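Local coordinates for truncated replication protein RepA (PDB 4PQL), which probably initiates replication of staphylococcal multiresistance plasmids by binding DNA at the origin through its N-terminal domain, at residues 19-24 / 112-117; 28-33 / 89-94; 40-45 / 68-73; 60-65 / 106-111. One frame throughout, in Å; residues are numbered along the deposited sequence.

Contact 1 of 4, residues 19-24 / 112-117; sequences PKVFFT and PIVTER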
# COMPACT_ATOMS: atom_id res chain seq x y z
N PRO A 19 -7.74 2.27 10.48
CA PRO A 19 -8.84 1.79 9.63
C PRO A 19 -9.94 2.83 9.49
O PRO A 19 -10.32 3.44 10.49
CB PRO A 19 -9.34 0.55 10.38
CG PRO A 19 -8.21 0.13 11.25
CD PRO A 19 -7.51 1.39 11.64
N LYS A 20 -10.44 3.04 8.28
CA LYS A 20 -11.45 4.07 8.06
C LYS A 20 -12.75 3.79 8.81
O LYS A 20 -13.45 4.71 9.23
CB LYS A 20 -11.74 4.22 6.56
CG LYS A 20 -10.66 5.01 5.80
CD LYS A 20 -11.01 5.12 4.34
CE LYS A 20 -10.02 6.01 3.58
NZ LYS A 20 -10.70 6.63 2.41
N VAL A 21 -13.04 2.51 9.05
CA VAL A 21 -14.27 2.12 9.73
C VAL A 21 -14.31 2.64 11.18
O VAL A 21 -15.39 2.77 11.76
CB VAL A 21 -14.44 0.58 9.72
CG1 VAL A 21 -13.43 -0.08 10.64
CG2 VAL A 21 -15.85 0.18 10.11
N PHE A 22 -13.15 2.97 11.75
CA PHE A 22 -13.08 3.53 13.10
C PHE A 22 -13.80 4.88 13.16
O PHE A 22 -14.09 5.39 14.24
CB PHE A 22 -11.63 3.72 13.57
CG PHE A 22 -10.96 2.45 14.00
CD1 PHE A 22 -11.61 1.23 13.93
CD2 PHE A 22 -9.66 2.47 14.49
CE1 PHE A 22 -10.98 0.06 14.31
CE2 PHE A 22 -9.03 1.31 14.88
CZ PHE A 22 -9.69 0.11 14.79
N PHE A 23 -14.02 5.49 12.00
CA PHE A 23 -14.67 6.79 11.94
C PHE A 23 -16.12 6.72 11.50
O PHE A 23 -16.83 7.71 11.58
CB PHE A 23 -13.87 7.73 11.02
CG PHE A 23 -12.47 7.96 11.49
CD1 PHE A 23 -11.46 7.05 11.21
CD2 PHE A 23 -12.16 9.09 12.22
CE1 PHE A 23 -10.18 7.26 11.66
CE2 PHE A 23 -10.88 9.31 12.66
CZ PHE A 23 -9.88 8.40 12.38
N THR A 24 -16.56 5.55 11.04
CA THR A 24 -17.94 5.38 10.57
C THR A 24 -18.82 4.52 11.51
O THR A 24 -19.98 4.86 11.77
CB THR A 24 -17.97 4.76 9.16
OG1 THR A 24 -17.46 3.43 9.19
CG2 THR A 24 -17.13 5.59 8.19
N PRO A 112 -10.96 -5.08 12.49
CA PRO A 112 -12.28 -4.50 12.79
C PRO A 112 -13.42 -5.20 12.06
O PRO A 112 -13.18 -5.97 11.12
CB PRO A 112 -12.15 -3.05 12.30
CG PRO A 112 -11.11 -3.12 11.19
CD PRO A 112 -10.15 -4.21 11.62
N ILE A 113 -14.64 -4.98 12.51
CA ILE A 113 -15.82 -5.50 11.83
C ILE A 113 -16.41 -4.43 10.94
O ILE A 113 -16.53 -3.27 11.34
CB ILE A 113 -16.88 -6.00 12.82
CG1 ILE A 113 -16.36 -7.24 13.56
CG2 ILE A 113 -18.17 -6.34 12.10
CD1 ILE A 113 -17.08 -7.50 14.86
N VAL A 114 -16.77 -4.80 9.72
CA VAL A 114 -17.36 -3.84 8.78
C VAL A 114 -18.79 -4.23 8.41
O VAL A 114 -19.05 -5.35 7.97
CB VAL A 114 -16.53 -3.73 7.50
CG1 VAL A 114 -17.16 -2.72 6.56
CG2 VAL A 114 -15.10 -3.32 7.83
N THR A 115 -19.72 -3.29 8.59
CA THR A 115 -21.13 -3.53 8.24
C THR A 115 -21.49 -2.84 6.93
O THR A 115 -20.68 -2.10 6.36
CB THR A 115 -22.08 -3.03 9.33
OG1 THR A 115 -22.09 -1.59 9.33
CG2 THR A 115 -21.64 -3.53 10.71
N GLU A 116 -22.68 -3.09 6.45
CA GLU A 116 -23.13 -2.49 5.22
C GLU A 116 -23.22 -0.98 5.32
O GLU A 116 -23.01 -0.30 4.36
CB GLU A 116 -24.41 -3.13 4.67
CG GLU A 116 -25.59 -3.18 5.62
CD GLU A 116 -26.95 -3.23 4.92
OE1 GLU A 116 -27.32 -4.27 4.31
OE2 GLU A 116 -27.69 -2.23 5.01
N ARG A 117 -23.57 -0.46 6.48
CA ARG A 117 -23.57 0.97 6.71
C ARG A 117 -22.17 1.55 6.58
O ARG A 117 -21.99 2.60 5.98
CB ARG A 117 -24.14 1.29 8.09
CG ARG A 117 -25.65 1.11 8.22
CD ARG A 117 -26.06 1.27 9.68
NE ARG A 117 -25.77 2.59 10.22
CZ ARG A 117 -25.91 2.92 11.50
NH1 ARG A 117 -26.34 2.02 12.37
NH2 ARG A 117 -25.62 4.15 11.91
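Val21 and Pro112 meet where a turn with helical backbone angles, following strand 15-19 of an N-terminal domain whose helices and hairpin are consistent with a winged helix-turn-helix fold, lies against the extended run leading into helix 116-126. The turn is documented by three i to i+3 backbone bonds, among them Phe23 N to Lys20 O at 2.9 Å. No hydrogen bond crosses between the segments; the side chains that meet are apolar, and shape decides the fit. The ring of Pro112 is the bump: its CB and CG edge enters a hollow whose walls are the side chains of Pro19, Val21 and Phe22. Val21 closes in most tightly, with CG1 3.6 Å from Pro112 CB; a chi1 of 71° sets this methyl between the backbone N and the carbonyl carbon and swings CG2 out along the second segment. Phe22 approaches at roughly a right angle, its CE1 lying 3.9 Å from Pro112 CB. Pro19 CD lies over one face of the Phe22 ring, on the same side as Pro112 CB, so the two prolines share that side. Pro19 CB adds a looser touch, 4.2 Å from Pro112 CG. Val114 packs on Ile119 of helix 116-126, and Tyr39 of helix 33-51 touches both Pro19 and Pro112. Strand 15-19 pairs in antiparallel fashion with a strand of the second subunit, placing this joint beside the subunit interface. Val21 CG2 sits 3.7 Å from Ile113 O and 4.2 Å from Val114 CG2.

Contact 2 of 4, residues 28-33 / 89-94; sequences YKNLTN and ENDGLL. With EDO (1,2-ethanediol), chain G; EDO (1,2-ethanediol), chain C.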
# COMPACT_ATOMS: atom_id res chain seq x y z
N TYR A 28 -17.29 1.61 17.01
CA TYR A 28 -15.98 2.21 17.28
C TYR A 28 -16.10 3.71 17.60
O TYR A 28 -15.10 4.44 17.61
CB TYR A 28 -15.05 1.97 16.09
CG TYR A 28 -14.96 0.52 15.73
CD1 TYR A 28 -15.32 0.09 14.46
CD2 TYR A 28 -14.56 -0.44 16.66
CE1 TYR A 28 -15.26 -1.25 14.12
CE2 TYR A 28 -14.50 -1.78 16.32
CZ TYR A 28 -14.85 -2.18 15.05
OH TYR A 28 -14.79 -3.51 14.70
N LYS A 29 -17.32 4.15 17.87
CA LYS A 29 -17.59 5.54 18.22
C LYS A 29 -16.90 5.94 19.53
O LYS A 29 -16.42 7.05 19.67
CB LYS A 29 -19.10 5.76 18.33
CG LYS A 29 -19.53 7.12 18.86
CD LYS A 29 -19.87 8.08 17.75
CE LYS A 29 -20.42 9.39 18.32
NZ LYS A 29 -20.93 10.31 17.26
N ASN A 30 -16.85 5.01 20.48
CA ASN A 30 -16.26 5.27 21.78
C ASN A 30 -14.74 5.45 21.78
O ASN A 30 -14.18 5.98 22.74
CB ASN A 30 -16.60 4.13 22.75
CG ASN A 30 -16.08 2.80 22.27
OD1 ASN A 30 -16.14 2.48 21.08
ND2 ASN A 30 -15.50 2.03 23.19
N LEU A 31 -14.07 4.98 20.72
CA LEU A 31 -12.61 5.05 20.64
C LEU A 31 -12.06 6.48 20.66
O LEU A 31 -12.51 7.34 19.91
CB LEU A 31 -12.11 4.34 19.39
CG LEU A 31 -12.34 2.83 19.33
CD1 LEU A 31 -11.95 2.28 17.96
CD2 LEU A 31 -11.58 2.12 20.44
N THR A 32 -11.07 6.71 21.51
CA THR A 32 -10.39 8.01 21.58
C THR A 32 -9.35 8.10 20.48
O THR A 32 -9.08 7.11 19.79
CB THR A 32 -9.71 8.23 22.94
OG1 THR A 32 -8.64 7.28 23.10
CG2 THR A 32 -10.71 8.05 24.07
N ASN A 33 -8.77 9.29 20.30
CA ASN A 33 -7.73 9.49 19.30
C ASN A 33 -6.52 8.61 19.59
O ASN A 33 -5.94 8.00 18.69
CB ASN A 33 -7.30 10.96 19.25
CG ASN A 33 -8.23 11.82 18.43
OD1 ASN A 33 -9.06 11.32 17.67
ND2 ASN A 33 -8.10 13.14 18.59
N GLU A 89 -9.92 -3.46 23.91
CA GLU A 89 -10.40 -4.77 24.34
C GLU A 89 -11.94 -4.83 24.32
O GLU A 89 -12.52 -5.76 23.76
CB GLU A 89 -9.86 -5.08 25.73
CG GLU A 89 -9.64 -6.55 26.02
CD GLU A 89 -8.57 -6.78 27.09
OE1 GLU A 89 -7.70 -5.89 27.26
OE2 GLU A 89 -8.61 -7.84 27.76
N ASN A 90 -12.58 -3.80 24.86
CA ASN A 90 -14.04 -3.72 24.90
C ASN A 90 -14.68 -3.65 23.52
O ASN A 90 -15.84 -4.01 23.36
CB ASN A 90 -14.48 -2.53 25.76
CG ASN A 90 -14.23 -2.76 27.24
OD1 ASN A 90 -14.00 -3.89 27.67
ND2 ASN A 90 -14.29 -1.70 28.03
N ASP A 91 -13.94 -3.14 22.54
CA ASP A 91 -14.43 -3.03 21.16
C ASP A 91 -14.03 -4.24 20.32
O ASP A 91 -14.25 -4.26 19.11
CB ASP A 91 -13.91 -1.76 20.48
CG ASP A 91 -14.71 -0.54 20.85
OD1 ASP A 91 -15.62 -0.68 21.71
OD2 ASP A 91 -14.42 0.55 20.31
N GLY A 92 -13.42 -5.23 20.97
CA GLY A 92 -13.05 -6.46 20.30
C GLY A 92 -11.83 -6.32 19.40
O GLY A 92 -11.54 -7.21 18.60
N LEU A 93 -11.10 -5.22 19.54
CA LEU A 93 -9.93 -4.98 18.70
C LEU A 93 -8.64 -5.50 19.32
O LEU A 93 -7.61 -5.54 18.65
CB LEU A 93 -9.79 -3.50 18.38
CG LEU A 93 -10.99 -2.85 17.68
CD1 LEU A 93 -10.94 -1.34 17.82
CD2 LEU A 93 -11.04 -3.25 16.21
N LEU A 94 -8.70 -5.85 20.60
CA LEU A 94 -7.55 -6.41 21.32
C LEU A 94 -8.01 -7.54 22.25
O LEU A 94 -8.96 -7.39 23.01
CB LEU A 94 -6.84 -5.31 22.13
CG LEU A 94 -5.48 -5.61 22.77
CD1 LEU A 94 -4.41 -5.95 21.73
CD2 LEU A 94 -5.03 -4.47 23.67
C1 EDO G . -21.06 12.39 14.62
O1 EDO G . -21.83 11.34 15.22
C2 EDO G . -20.32 13.15 15.71
O2 EDO G . -19.49 12.23 16.44
C1 EDO C . -5.45 14.60 22.86
O1 EDO C . -4.55 15.14 21.88
C2 EDO C . -6.27 13.46 22.27
O2 EDO C . -7.28 14.01 21.43
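Tyr28 and Leu93 each have CG anti to their own carbonyl carbon (chi1 -54° and -58°), and this brings the tyrosine ring across the leucine methyls. Tyr28 CE2 lies 3.8 Å from Leu93 CD2, while the same ring carbon has Asp91 O at its edge, near the ring plane, at 3.7 Å. Leu31 meets Leu93 tip to tip, CD1 to CD1 at 3.8 Å, and its branch also runs alongside the Asp91 carboxylate, heading the opposite way. That carboxylate approaches the side-chain amide of Asn30 with the two planes 58° apart. A type I turn from Tyr28 to Leu31, closed by a weak bond from Leu31 N to Tyr28 O at 3.3 Å, presents these side chains together. The facing segment is a helix end: Gly92, with positive phi, is the C-prime residue of a Schellman motif, in which Gly92 N bonds to Glu89 O at 3.0 Å. The reversal delivers Leu93 to the turn. Tyr28 OH is bonded to Ile113 N. Leu31 and Leu93 both touch Leu88, so the turn packs against the end of helix 78-90, with helix 33-51 contributing Lys36 and Tyr39, and Leu94 opening strand 94-97 against strand 106-109.

Contact 3 of 4, residues 40-45 / 68-73; sequences AILRDR and EKLMEI. With EDO (1,2-ethanediol), chain E; EDO (1,2-ethanediol), chain H.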
# COMPACT_ATOMS: atom_id res chain seq x y z
N ALA A 40 -3.11 1.58 15.28
CA ALA A 40 -2.30 1.66 14.06
C ALA A 40 -0.84 1.27 14.31
O ALA A 40 -0.21 0.47 13.54
CB ALA A 40 -2.38 3.07 13.49
N ILE A 41 -0.33 1.74 15.43
CA ILE A 41 1.06 1.48 15.80
C ILE A 41 1.27 -0.01 16.05
O ILE A 41 2.25 -0.61 15.56
CB ILE A 41 1.48 2.29 17.04
CG1 ILE A 41 1.51 3.79 16.71
CG2 ILE A 41 2.84 1.87 17.53
CD1 ILE A 41 1.65 4.70 17.92
N LEU A 42 0.33 -0.63 16.75
CA LEU A 42 0.43 -2.06 17.00
C LEU A 42 0.36 -2.86 15.70
O LEU A 42 1.02 -3.90 15.56
CB LEU A 42 -0.67 -2.48 17.99
CG LEU A 42 -0.38 -1.97 19.41
CD1 LEU A 42 -1.55 -2.22 20.34
CD2 LEU A 42 0.90 -2.61 19.95
N ARG A 43 -0.40 -2.39 14.72
CA ARG A 43 -0.47 -3.13 13.46
C ARG A 43 0.90 -3.19 12.72
O ARG A 43 1.42 -4.29 12.23
CB ARG A 43 -1.58 -2.45 12.64
CG ARG A 43 -2.05 -3.13 11.39
CD ARG A 43 -3.03 -2.23 10.65
NE ARG A 43 -3.96 -3.08 9.92
CZ ARG A 43 -3.78 -3.52 8.69
NH1 ARG A 43 -4.69 -4.32 8.13
NH2 ARG A 43 -2.69 -3.18 8.02
N ASP A 44 1.59 -2.05 12.79
CA ASP A 44 2.94 -2.02 12.20
C ASP A 44 3.83 -3.01 13.03
O ASP A 44 4.71 -3.82 12.51
CB ASP A 44 3.43 -0.56 12.24
CG ASP A 44 4.83 -0.37 11.72
OD1 ASP A 44 5.01 -0.38 10.48
OD2 ASP A 44 5.75 -0.16 12.54
N ARG A 45 3.51 -3.08 14.32
CA ARG A 45 4.32 -3.97 15.11
C ARG A 45 4.00 -5.41 14.69
O ARG A 45 4.79 -6.31 14.98
CB ARG A 45 4.06 -3.78 16.61
CG ARG A 45 4.71 -2.55 17.20
CD ARG A 45 6.00 -2.91 17.89
NE ARG A 45 6.87 -1.75 18.02
CZ ARG A 45 8.10 -1.79 18.53
NH1 ARG A 45 8.59 -2.94 18.97
NH2 ARG A 45 8.82 -0.68 18.61
N GLU A 68 5.55 -2.05 30.40
CA GLU A 68 6.64 -1.09 30.30
C GLU A 68 7.07 -0.90 28.83
O GLU A 68 7.24 0.23 28.35
CB GLU A 68 7.81 -1.57 31.15
CG GLU A 68 7.40 -1.82 32.61
CD GLU A 68 7.06 -3.29 32.89
OE1 GLU A 68 8.01 -4.09 33.10
OE2 GLU A 68 5.86 -3.66 32.93
N LYS A 69 7.17 -2.02 28.12
CA LYS A 69 7.54 -2.00 26.72
C LYS A 69 6.44 -1.35 25.90
O LYS A 69 6.72 -0.55 25.01
CB LYS A 69 7.83 -3.41 26.21
CG LYS A 69 8.23 -3.49 24.75
CD LYS A 69 9.64 -3.02 24.53
CE LYS A 69 9.84 -2.59 23.09
NZ LYS A 69 11.28 -2.33 22.78
N LEU A 70 5.19 -1.68 26.20
CA LEU A 70 4.06 -1.08 25.50
C LEU A 70 4.02 0.42 25.76
O LEU A 70 3.63 1.20 24.89
CB LEU A 70 2.74 -1.72 25.92
CG LEU A 70 2.43 -3.08 25.30
CD1 LEU A 70 1.21 -3.70 25.97
CD2 LEU A 70 2.22 -2.93 23.79
N MET A 71 4.41 0.82 26.97
CA MET A 71 4.49 2.24 27.30
C MET A 71 5.56 2.90 26.43
O MET A 71 5.38 4.01 25.96
CB MET A 71 4.80 2.45 28.79
CG MET A 71 3.58 2.37 29.71
SD MET A 71 3.97 2.29 31.48
CE MET A 71 4.56 3.95 31.79
N GLU A 72 6.65 2.18 26.20
CA GLU A 72 7.70 2.68 25.32
C GLU A 72 7.24 2.79 23.86
O GLU A 72 7.43 3.82 23.23
CB GLU A 72 8.93 1.77 25.42
CG GLU A 72 10.03 2.07 24.42
CD GLU A 72 11.05 0.94 24.33
OE1 GLU A 72 11.29 0.26 25.36
OE2 GLU A 72 11.60 0.72 23.23
N ILE A 73 6.56 1.76 23.38
CA ILE A 73 6.09 1.69 22.01
C ILE A 73 5.05 2.76 21.71
O ILE A 73 5.09 3.39 20.65
CB ILE A 73 5.47 0.29 21.71
CG1 ILE A 73 6.55 -0.80 21.75
CG2 ILE A 73 4.76 0.28 20.37
CD1 ILE A 73 6.00 -2.22 21.74
C1 EDO E . 0.54 -0.56 9.54
O1 EDO E . -0.10 -1.60 8.79
C2 EDO E . -0.47 0.11 10.45
O2 EDO E . 0.14 1.12 11.26
C1 EDO H . 13.84 -3.67 25.09
O1 EDO H . 14.49 -4.18 26.27
C2 EDO H . 13.08 -4.79 24.39
O2 EDO H . 12.71 -4.36 23.07
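Ile73 lies beneath the guanidinium of Arg45: its CG1 sits 3.7 Å from Arg45 CZ, over the centre of one face, and CD1 comes within 3.8 Å of Arg45 NE. Ile73 CG2, which also nears Arg45 NE, meets Ile41 CG2 at 3.8 Å, the two isoleucines sliding past one another in opposite directions. Leu42 and Leu70 cross at about a right angle and touch through their CD2 methyls at 4.1 Å. Arg45 reaches this far because its chain bends at chi2 (-98°), laying the guanidinium across the isoleucine. The axes of segments 40-45 and 68-73 approach to 11.7 Å, with their directions 108° apart. Helix 67-74 is followed after a short turn by helix 78-90, consistent with the family's helix-turn-helix clan, and helix 33-51 packs across the first of them. Further out, two polar partners of Arg45 NH1 probably help to fix the guanidinium: Tyr65 OH, by a hydrogen bond, and Asp128 of the second subunit, by a salt bridge. Lys69 NZ shares that aspartate, which thus draws both basic groups together, and also pairs with Glu72 OE2 at 3.1 Å, approaching from above the carboxylate plane. Phe63 covers both Leu42 and Arg45, and Leu107 packs on Leu70.

Contact 4 of 4, residues 60-65 / 106-111; sequences NIYFVY and ILYLMK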
# COMPACT_ATOMS: atom_id res chain seq x y z
N ASN A 60 -2.15 -17.45 14.02
CA ASN A 60 -2.51 -16.12 14.51
C ASN A 60 -1.28 -15.42 15.07
O ASN A 60 -0.56 -15.99 15.87
CB ASN A 60 -3.60 -16.20 15.58
CG ASN A 60 -4.81 -16.99 15.14
OD1 ASN A 60 -5.25 -16.89 13.99
ND2 ASN A 60 -5.36 -17.78 16.05
N ILE A 61 -1.09 -14.17 14.66
CA ILE A 61 0.07 -13.36 15.03
C ILE A 61 -0.21 -12.63 16.34
O ILE A 61 -1.29 -12.06 16.51
CB ILE A 61 0.41 -12.32 13.93
CG1 ILE A 61 0.51 -13.00 12.55
CG2 ILE A 61 1.70 -11.57 14.23
CD1 ILE A 61 0.37 -12.03 11.38
N TYR A 62 0.74 -12.64 17.26
CA TYR A 62 0.50 -12.03 18.57
C TYR A 62 1.68 -11.21 19.07
O TYR A 62 2.74 -11.17 18.44
CB TYR A 62 0.13 -13.11 19.60
CG TYR A 62 1.20 -14.17 19.82
CD1 TYR A 62 2.24 -13.95 20.70
CD2 TYR A 62 1.15 -15.38 19.14
CE1 TYR A 62 3.21 -14.92 20.91
CE2 TYR A 62 2.11 -16.35 19.34
CZ TYR A 62 3.14 -16.12 20.22
OH TYR A 62 4.10 -17.08 20.43
N PHE A 63 1.48 -10.56 20.20
CA PHE A 63 2.51 -9.76 20.86
C PHE A 63 2.89 -10.37 22.20
O PHE A 63 2.05 -10.92 22.91
CB PHE A 63 2.02 -8.31 21.08
CG PHE A 63 1.71 -7.57 19.81
CD1 PHE A 63 0.51 -6.89 19.66
CD2 PHE A 63 2.63 -7.52 18.77
CE1 PHE A 63 0.22 -6.20 18.50
CE2 PHE A 63 2.34 -6.83 17.60
CZ PHE A 63 1.14 -6.17 17.47
N VAL A 64 4.17 -10.27 22.55
CA VAL A 64 4.62 -10.61 23.89
C VAL A 64 5.32 -9.39 24.46
O VAL A 64 6.55 -9.34 24.55
CB VAL A 64 5.57 -11.82 23.91
CG1 VAL A 64 5.50 -12.51 25.26
CG2 VAL A 64 5.23 -12.79 22.80
N TYR A 65 4.53 -8.37 24.78
CA TYR A 65 5.06 -7.12 25.29
C TYR A 65 4.66 -6.88 26.74
O TYR A 65 3.50 -7.07 27.12
CB TYR A 65 4.58 -5.95 24.43
CG TYR A 65 5.25 -5.89 23.08
CD1 TYR A 65 4.50 -5.72 21.93
CD2 TYR A 65 6.63 -6.01 22.96
CE1 TYR A 65 5.10 -5.66 20.68
CE2 TYR A 65 7.24 -5.95 21.72
CZ TYR A 65 6.47 -5.78 20.58
OH TYR A 65 7.06 -5.72 19.34
N ILE A 106 0.17 -12.70 26.58
CA ILE A 106 0.06 -12.56 25.13
C ILE A 106 -1.02 -11.59 24.68
O ILE A 106 -2.13 -11.61 25.19
CB ILE A 106 -0.19 -13.95 24.50
CG1 ILE A 106 1.08 -14.80 24.57
CG2 ILE A 106 -0.66 -13.84 23.07
CD1 ILE A 106 2.33 -14.03 24.28
N LEU A 107 -0.68 -10.72 23.73
CA LEU A 107 -1.64 -9.77 23.18
C LEU A 107 -1.94 -10.06 21.71
O LEU A 107 -1.03 -10.23 20.90
CB LEU A 107 -1.12 -8.34 23.35
CG LEU A 107 -1.81 -7.51 24.43
CD1 LEU A 107 -1.98 -8.33 25.69
CD2 LEU A 107 -1.00 -6.28 24.72
N TYR A 108 -3.23 -10.18 21.40
CA TYR A 108 -3.69 -10.40 20.03
C TYR A 108 -4.42 -9.18 19.50
O TYR A 108 -5.50 -8.86 19.98
CB TYR A 108 -4.65 -11.59 19.95
CG TYR A 108 -4.04 -12.96 19.98
CD1 TYR A 108 -4.06 -13.72 21.15
CD2 TYR A 108 -3.46 -13.52 18.84
CE1 TYR A 108 -3.52 -14.98 21.20
CE2 TYR A 108 -2.91 -14.78 18.88
CZ TYR A 108 -2.95 -15.51 20.06
OH TYR A 108 -2.41 -16.77 20.12
N LEU A 109 -3.86 -8.51 18.50
CA LEU A 109 -4.57 -7.44 17.82
C LEU A 109 -5.56 -8.05 16.85
O LEU A 109 -5.27 -9.07 16.23
CB LEU A 109 -3.61 -6.51 17.07
CG LEU A 109 -4.13 -5.11 16.73
CD1 LEU A 109 -4.31 -4.28 17.98
CD2 LEU A 109 -3.18 -4.41 15.73
N MET A 110 -6.75 -7.45 16.75
CA MET A 110 -7.84 -7.99 15.96
C MET A 110 -8.23 -7.03 14.82
O MET A 110 -8.16 -5.81 14.96
CB MET A 110 -9.06 -8.24 16.84
CG MET A 110 -8.80 -9.17 18.03
SD MET A 110 -8.78 -10.91 17.60
CE MET A 110 -7.05 -11.19 17.66
N LYS A 111 -8.67 -7.59 13.70
CA LYS A 111 -9.23 -6.82 12.60
C LYS A 111 -10.60 -6.26 13.01
O LYS A 111 -11.32 -6.89 13.79
CB LYS A 111 -9.38 -7.67 11.34
CG LYS A 111 -8.08 -8.17 10.75
CD LYS A 111 -8.33 -9.20 9.67
CE LYS A 111 -7.56 -8.87 8.40
NZ LYS A 111 -7.80 -9.87 7.31
O HOH W 1 -1.37 -9.21 17.41
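Phe63 and Leu107 exchange two backbone hydrogen bonds, the mark of an antiparallel hydrogen-bonded pair. Phe63 N to Leu107 O is short, at 2.6 Å, and Leu107 N to Phe63 O measures 2.9 Å. Next along, a water takes over from direct pairing: it accepts from Leu109 N at 2.8 Å and donates to Ile61 O, while lying over one face of the Phe63 ring. Ile106 CA adds a CA-H...O contact to Phe63 O. With a single bridge, residues 60-65 extend the two-stranded hairpin 94-97/106-109 only briefly, along the edge of 106-109; such a hairpin is the wing of a winged-helix fold, consistent with the family's helix-turn-helix clan. Tyr62 and Tyr108 form the aromatic part of the packing. The Tyr62 CB lies over the Tyr108 face, 3.8 Å from its centroid, and the Tyr62 ring turns its edge toward that face in an offset edge-to-face pair, planes at 64°. A chi1 of 60° at Tyr62 brings its ring against Ile106, whose CD1 is 3.6 Å from Tyr62 CD1. That same methyl presses on Val64 CG2 at 3.5 Å. Phe63 instead rests its CE1 against Leu109 CB, 4.1 Å away. Outside the pair, Tyr108 OH is bonded to Asp56, Trp54 lies nearly parallel to the Tyr62 ring, and Tyr4 of the third subunit meets Tyr108 edge-to-face.

Overall arrangement
Residues 106-117 supply one segment each to contacts 4 and 1 and are touched by contacts 2 and 3. Contacts 1 and 4 adjoin in sequence at residues 111 and 112, though their centres are about 21 Å apart. Contact 2 links to both: Tyr28 OH lies 2.6 Å from Ile113 N of contact 1, and Leu93 O lies 2.8 Å from Met110 N of contact 4, both probable hydrogen bonds. Contacts 3 and 4 have centres about 11 Å apart and interlock through Leu70 CD1 and Leu107 CD2, 3.6 Å apart. Contact 3 stays clear of contacts 1 and 2, with nearest atoms about 5 Å away. All four contacts have residues near both the second and the third subunit.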